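Local coordinates for protein Cd1 (Flavonifractor plautii, PDB 7D39) that binds flavin mononucleotide and probably acts as an ene-reductase that starts the breakdown of flavones and flavonols in a gut bacterium, at residues F105-R111 with L160-W166; K167-N171 with N196-A200. One frame throughout, in Å; residues are numbered along the deposited sequence.

Interaction 1 of 2, residues F105-R111 with L160-W166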
loop_
_atom_site.group_PDB
_atom_site.type_symbol
_atom_site.label_atom_id
_atom_site.label_comp_id
_atom_site.label_asym_id
_atom_site.label_seq_id
_atom_site.Cartn_x
_atom_site.Cartn_y
_atom_site.Cartn_z
ATOM N N PHE A 105 2.381 -2.302 -8.101
ATOM C CA PHE A 105 2.344 -0.846 -8.087
ATOM C C PHE A 105 3.733 -0.259 -8.301
ATOM O O PHE A 105 3.862 0.837 -8.851
ATOM C CB PHE A 105 1.765 -0.335 -6.762
ATOM C CG PHE A 105 0.306 0.046 -6.831
ATOM C CD1 PHE A 105 -0.613 -0.760 -7.495
ATOM C CD2 PHE A 105 -0.151 1.204 -6.215
ATOM C CE1 PHE A 105 -1.965 -0.400 -7.547
ATOM C CE2 PHE A 105 -1.491 1.566 -6.270
ATOM C CZ PHE A 105 -2.404 0.756 -6.932
ATOM N N GLY A 106 4.768 -0.974 -7.867
ATOM C CA GLY A 106 6.124 -0.476 -7.820
ATOM C C GLY A 106 6.581 0.254 -9.064
ATOM O O GLY A 106 6.929 1.437 -9.027
ATOM N N PRO A 107 6.609 -0.450 -10.196
ATOM C CA PRO A 107 7.147 0.134 -11.432
ATOM C C PRO A 107 6.217 1.095 -12.154
ATOM O O PRO A 107 6.610 1.654 -13.180
ATOM C CB PRO A 107 7.419 -1.108 -12.300
ATOM C CG PRO A 107 7.564 -2.238 -11.312
ATOM C CD PRO A 107 6.528 -1.917 -10.273
ATOM N N ARG A 108 5.006 1.322 -11.677
ATOM C CA ARG A 108 4.085 2.199 -12.380
ATOM C C ARG A 108 3.595 3.373 -11.546
ATOM O O ARG A 108 3.157 4.376 -12.119
ATOM C CB ARG A 108 2.866 1.400 -12.875
ATOM C CG ARG A 108 2.989 0.778 -14.274
ATOM C CD ARG A 108 1.829 -0.199 -14.511
ATOM N NE ARG A 108 1.156 -0.001 -15.793
ATOM C CZ ARG A 108 0.403 1.055 -16.105
ATOM N NH1 ARG A 108 0.221 2.037 -15.243
ATOM N NH2 ARG A 108 -0.162 1.137 -17.301
HETATM N N MSE A 109 3.673 3.290 -10.227
HETATM C CA MSE A 109 2.935 4.204 -9.395
HETATM C C MSE A 109 3.805 4.962 -8.415
HETATM O O MSE A 109 3.297 5.776 -7.653
HETATM C CB MSE A 109 1.847 3.436 -8.647
HETATM C CG MSE A 109 0.767 2.914 -9.568
HETATM SE SE MSE A 109 -0.025 4.389 -10.555
HETATM C CE MSE A 109 -1.882 3.879 -10.348
ATOM N N ASP A 110 5.115 4.704 -8.432
ATOM C CA ASP A 110 6.009 5.344 -7.473
ATOM C C ASP A 110 6.050 6.843 -7.730
ATOM O O ASP A 110 6.434 7.283 -8.817
ATOM C CB ASP A 110 7.409 4.754 -7.553
ATOM C CG ASP A 110 8.328 5.321 -6.490
ATOM O OD1 ASP A 110 8.941 6.381 -6.737
ATOM O OD2 ASP A 110 8.409 4.728 -5.392
ATOM N N ARG A 111 5.643 7.628 -6.728
ATOM C CA ARG A 111 5.461 9.055 -6.960
ATOM C C ARG A 111 6.786 9.738 -7.272
ATOM O O ARG A 111 6.845 10.640 -8.114
ATOM C CB ARG A 111 4.785 9.720 -5.764
ATOM C CG ARG A 111 4.853 11.233 -5.853
ATOM C CD ARG A 111 3.797 11.920 -5.014
ATOM N NE ARG A 111 2.490 11.895 -5.665
ATOM C CZ ARG A 111 1.892 12.964 -6.185
ATOM N NH1 ARG A 111 0.700 12.836 -6.755
ATOM N NH2 ARG A 111 2.479 14.160 -6.125
ATOM N N LEU A 160 0.658 -0.479 0.376
ATOM C CA LEU A 160 0.079 -0.198 -0.934
ATOM C C LEU A 160 -0.022 1.307 -1.176
ATOM O O LEU A 160 0.316 1.794 -2.262
ATOM C CB LEU A 160 -1.285 -0.871 -1.058
ATOM C CG LEU A 160 -2.031 -0.524 -2.353
ATOM C CD1 LEU A 160 -1.208 -0.999 -3.551
ATOM C CD2 LEU A 160 -3.416 -1.142 -2.402
ATOM N N ALA A 161 -0.470 2.059 -0.167
ATOM C CA ALA A 161 -0.589 3.511 -0.290
ATOM C C ALA A 161 0.772 4.190 -0.352
ATOM O O ALA A 161 0.905 5.252 -0.974
ATOM C CB ALA A 161 -1.384 4.083 0.883
ATOM N N LEU A 162 1.782 3.591 0.284
ATOM C CA LEU A 162 3.084 4.236 0.426
ATOM C C LEU A 162 3.734 4.503 -0.922
ATOM O O LEU A 162 4.398 5.530 -1.104
ATOM C CB LEU A 162 3.999 3.369 1.290
ATOM C CG LEU A 162 5.435 3.838 1.472
ATOM C CD1 LEU A 162 5.956 3.330 2.797
ATOM C CD2 LEU A 162 6.302 3.321 0.340
ATOM N N THR A 163 3.599 3.577 -1.867
ATOM C CA THR A 163 4.302 3.728 -3.135
ATOM C C THR A 163 3.893 5.009 -3.851
ATOM O O THR A 163 4.762 5.841 -4.138
ATOM C CB THR A 163 4.109 2.446 -3.960
ATOM O OG1 THR A 163 4.983 1.437 -3.438
ATOM C CG2 THR A 163 4.405 2.633 -5.447
ATOM N N PRO A 164 2.606 5.242 -4.151
ATOM C CA PRO A 164 2.196 6.518 -4.756
ATOM C C PRO A 164 1.946 7.635 -3.757
ATOM O O PRO A 164 1.531 8.722 -4.169
ATOM C CB PRO A 164 0.893 6.150 -5.470
ATOM C CG PRO A 164 0.320 5.068 -4.591
ATOM C CD PRO A 164 1.510 4.261 -4.135
HETATM N N MSE A 165 2.188 7.402 -2.473
HETATM C CA MSE A 165 1.929 8.390 -1.429
HETATM C C MSE A 165 0.487 8.891 -1.417
HETATM O O MSE A 165 0.232 10.064 -1.171
HETATM C CB MSE A 165 2.884 9.569 -1.570
HETATM C CG MSE A 165 4.296 9.239 -1.148
HETATM SE SE MSE A 165 5.549 10.696 -1.540
HETATM C CE MSE A 165 4.859 12.055 -0.328
ATOM N N TRP A 166 -0.459 8.002 -1.691
ATOM C CA TRP A 166 -1.858 8.342 -1.488
ATOM C C TRP A 166 -2.130 8.599 -0.012
ATOM O O TRP A 166 -1.523 7.988 0.872
ATOM C CB TRP A 166 -2.753 7.213 -1.993
ATOM C CG TRP A 166 -2.760 7.090 -3.464
ATOM C CD1 TRP A 166 -2.338 8.017 -4.357
ATOM C CD2 TRP A 166 -3.214 5.972 -4.224
ATOM N NE1 TRP A 166 -2.512 7.560 -5.626
ATOM C CE2 TRP A 166 -3.042 6.298 -5.576
ATOM C CE3 TRP A 166 -3.761 4.731 -3.893
ATOM C CZ2 TRP A 166 -3.387 5.427 -6.604
ATOM C CZ3 TRP A 166 -4.106 3.867 -4.913
ATOM C CH2 TRP A 166 -3.917 4.219 -6.256
#

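Interaction 2 of 2, residues K167-N171 with N196-A200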
loop_
_atom_site.group_PDB
_atom_site.type_symbol
_atom_site.label_atom_id
_atom_site.label_comp_id
_atom_site.label_asym_id
_atom_site.label_seq_id
_atom_site.Cartn_x
_atom_site.Cartn_y
_atom_site.Cartn_z
ATOM N N LYS A 167 -3.065 9.503 0.260
ATOM C CA LYS A 167 -3.338 9.894 1.638
ATOM C C LYS A 167 -4.328 8.913 2.265
ATOM O O LYS A 167 -5.481 8.817 1.835
ATOM C CB LYS A 167 -3.860 11.326 1.692
ATOM C CG LYS A 167 -4.328 11.749 3.078
ATOM C CD LYS A 167 -4.864 13.167 3.069
ATOM C CE LYS A 167 -3.745 14.204 3.040
ATOM N NZ LYS A 167 -4.045 15.321 2.089
ATOM N N VAL A 168 -3.876 8.185 3.284
ATOM C CA VAL A 168 -4.721 7.225 3.985
ATOM C C VAL A 168 -5.701 7.965 4.887
ATOM O O VAL A 168 -5.311 8.832 5.670
ATOM C CB VAL A 168 -3.853 6.247 4.793
ATOM C CG1 VAL A 168 -4.711 5.219 5.545
ATOM C CG2 VAL A 168 -2.885 5.527 3.886
ATOM N N ILE A 169 -6.981 7.608 4.807
ATOM C CA ILE A 169 -7.941 8.250 5.697
ATOM C C ILE A 169 -8.275 7.335 6.872
ATOM O O ILE A 169 -8.123 7.726 8.039
ATOM C CB ILE A 169 -9.197 8.693 4.932
ATOM C CG1 ILE A 169 -8.800 9.557 3.730
ATOM C CG2 ILE A 169 -10.160 9.442 5.860
ATOM C CD1 ILE A 169 -8.136 10.888 4.095
ATOM N N ASP A 170 -8.712 6.117 6.580
ATOM C CA ASP A 170 -8.911 5.101 7.598
ATOM C C ASP A 170 -8.109 3.852 7.252
ATOM O O ASP A 170 -7.801 3.603 6.088
ATOM C CB ASP A 170 -10.398 4.754 7.756
ATOM C CG ASP A 170 -11.126 5.763 8.632
ATOM O OD1 ASP A 170 -10.793 5.823 9.835
ATOM O OD2 ASP A 170 -12.002 6.494 8.111
ATOM N N ASN A 171 -7.759 3.067 8.287
ATOM C CA ASN A 171 -6.995 1.835 8.112
ATOM C C ASN A 171 -7.397 0.900 9.262
ATOM O O ASN A 171 -6.705 0.732 10.263
ATOM C CB ASN A 171 -5.492 2.105 8.081
ATOM C CG ASN A 171 -4.716 0.899 7.708
ATOM O OD1 ASN A 171 -5.278 -0.183 7.590
ATOM N ND2 ASN A 171 -3.412 1.056 7.518
ATOM N N ASN A 196 -16.306 8.957 5.588
ATOM C CA ASN A 196 -14.994 9.587 5.669
ATOM C C ASN A 196 -14.316 9.675 4.304
ATOM O O ASN A 196 -13.908 10.761 3.874
ATOM C CB ASN A 196 -14.126 8.826 6.665
ATOM C CG ASN A 196 -14.623 8.980 8.070
ATOM O OD1 ASN A 196 -15.590 9.688 8.296
ATOM N ND2 ASN A 196 -13.976 8.323 9.020
ATOM N N ILE A 197 -14.176 8.547 3.600
ATOM C CA ILE A 197 -13.482 8.612 2.316
ATOM C C ILE A 197 -14.177 9.604 1.388
ATOM O O ILE A 197 -13.522 10.320 0.618
ATOM C CB ILE A 197 -13.364 7.210 1.683
ATOM C CG1 ILE A 197 -12.338 7.216 0.551
ATOM C CG2 ILE A 197 -14.679 6.751 1.129
ATOM C CD1 ILE A 197 -10.938 7.622 0.982
ATOM N N ALA A 198 -15.503 9.700 1.478
ATOM C CA ALA A 198 -16.245 10.608 0.613
ATOM C C ALA A 198 -15.953 12.064 0.954
ATOM O O ALA A 198 -15.693 12.878 0.063
ATOM C CB ALA A 198 -17.745 10.317 0.711
ATOM N N GLU A 199 -16.006 12.421 2.238
ATOM C CA GLU A 199 -15.687 13.794 2.617
ATOM C C GLU A 199 -14.265 14.139 2.204
ATOM O O GLU A 199 -14.017 15.202 1.625
ATOM C CB GLU A 199 -15.858 13.999 4.122
ATOM C CG GLU A 199 -17.221 13.655 4.675
ATOM C CD GLU A 199 -18.276 14.643 4.262
ATOM O OE1 GLU A 199 -18.311 15.012 3.071
ATOM O OE2 GLU A 199 -19.065 15.064 5.132
ATOM N N ALA A 200 -13.319 13.237 2.490
ATOM C CA ALA A 200 -11.916 13.483 2.178
ATOM C C ALA A 200 -11.727 13.800 0.708
ATOM O O ALA A 200 -10.967 14.700 0.356
ATOM C CB ALA A 200 -11.076 12.265 2.564
#

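Interaction 1 of 2, residues F105-R111 with L160-W166
The Phe105 ring lies between Leu160 on one face and Met109 on the other, where the ends of helices 96-109 and 153-162 meet in a flavodoxin-like fold. Leu160 CD1 stands 3.6 Å from the Phe105 ring centroid, almost on the ring normal, a CH-pi contact over the centre; CG of selenomethionine Met109 lies over the opposite face, offset toward the rim. At its edge Phe105 meets Trp166 in an offset edge-to-face pair, planes at 86°, with Phe105 CE2 3.6 Å from Trp166 CH2. Pro164 supplies two further contacts: its CD borders the Phe105 edge, and its CG lies over the centre of one Trp166 ring face. Helix 153-162 is closed by a Schellman motif with Met165 (positive phi) as its C-prime residue. Leu74 of helix 70-79 adds to the apolar packing by touching Phe105 and Met109.

Beyond the rings the backbones meet. Arg111 N donates to Thr163 O at 3.3 Å; the N-H...O angle of 162° is fairly straight, although the donor is tilted 29° from the carbonyl plane. The same oxygen also receives a CA-H...O contact from Asp110. The Asp110 side chain serves the next helix instead, its OD1 capping Asn113 N. Thr163 CG2, placed anti to the backbone N, reaches 3.7 Å from Asp110 CA and also approaches Met109 CB. Farther out, the Arg111 chain bends at chi3, with Pro164 O at the guanidinium edge, 3.6 Å from Arg111 NE, and the selenium of Met165 4.1 Å from Arg111 CD.

Interaction 2 of 2, residues K167-N171 with N196-A200
Asp170 and Asn196 make the polar part of the contact: Asn196 ND2 donates to Asp170 OD2 at 2.8 Å, with an N-H...O angle of 167°. Asp170 OD2 uses its syn lone pair and sits 7° out of the Asn196 amide plane; the carboxylate and amide planes are nearly coplanar. Asp170 OD1 has a long, weak ion pair with Arg189, and Asn196 OD1 a weak hydrogen bond from Gln192; both Arg189 and Gln192 lie on helix 184-202, as Asn196 does. Replacing the carboxylate by an alanine here removes the acceptor, and the Asn196 amide, left with its weak bond from Gln192, would probably be freer to turn.

Strand 167-174 is an outermost strand of the five-stranded parallel sheet of the flavodoxin-like fold, and helix 184-202 packs on one side of it. The two short segments run nearly antiparallel, at 160°, with axes 8.7 Å apart.

The apolar contacts centre on Ile169. Its CD1 lies 3.6 Å from Ala200 CB, while CG1 is 4.0 Å from Ile197 CD1. With CG2 anti to the backbone N, the other branch of Ile169 crosses Asn196 obliquely, CG2 to CB 4.1 Å.

Interactions 1 and 2 follow one another along the chain: the segment 160-166 leads directly into 167-171, so the turn ending helix 153-162 delivers the chain to the sheet's outer strand. Their centres are about 17 Å apart, yet they touch where Ala161 CB meets Val168 CG2 at 3.7 Å. The strand divides its side chains between two helices: Val168 and Asn171 touch helix 153-162, whereas Ile169 and Asp170 both turn to helix 184-202. The flavin mononucleotide pocket draws on residues between 9 and 149, a range that excludes 160-166 and both segments of interaction 2.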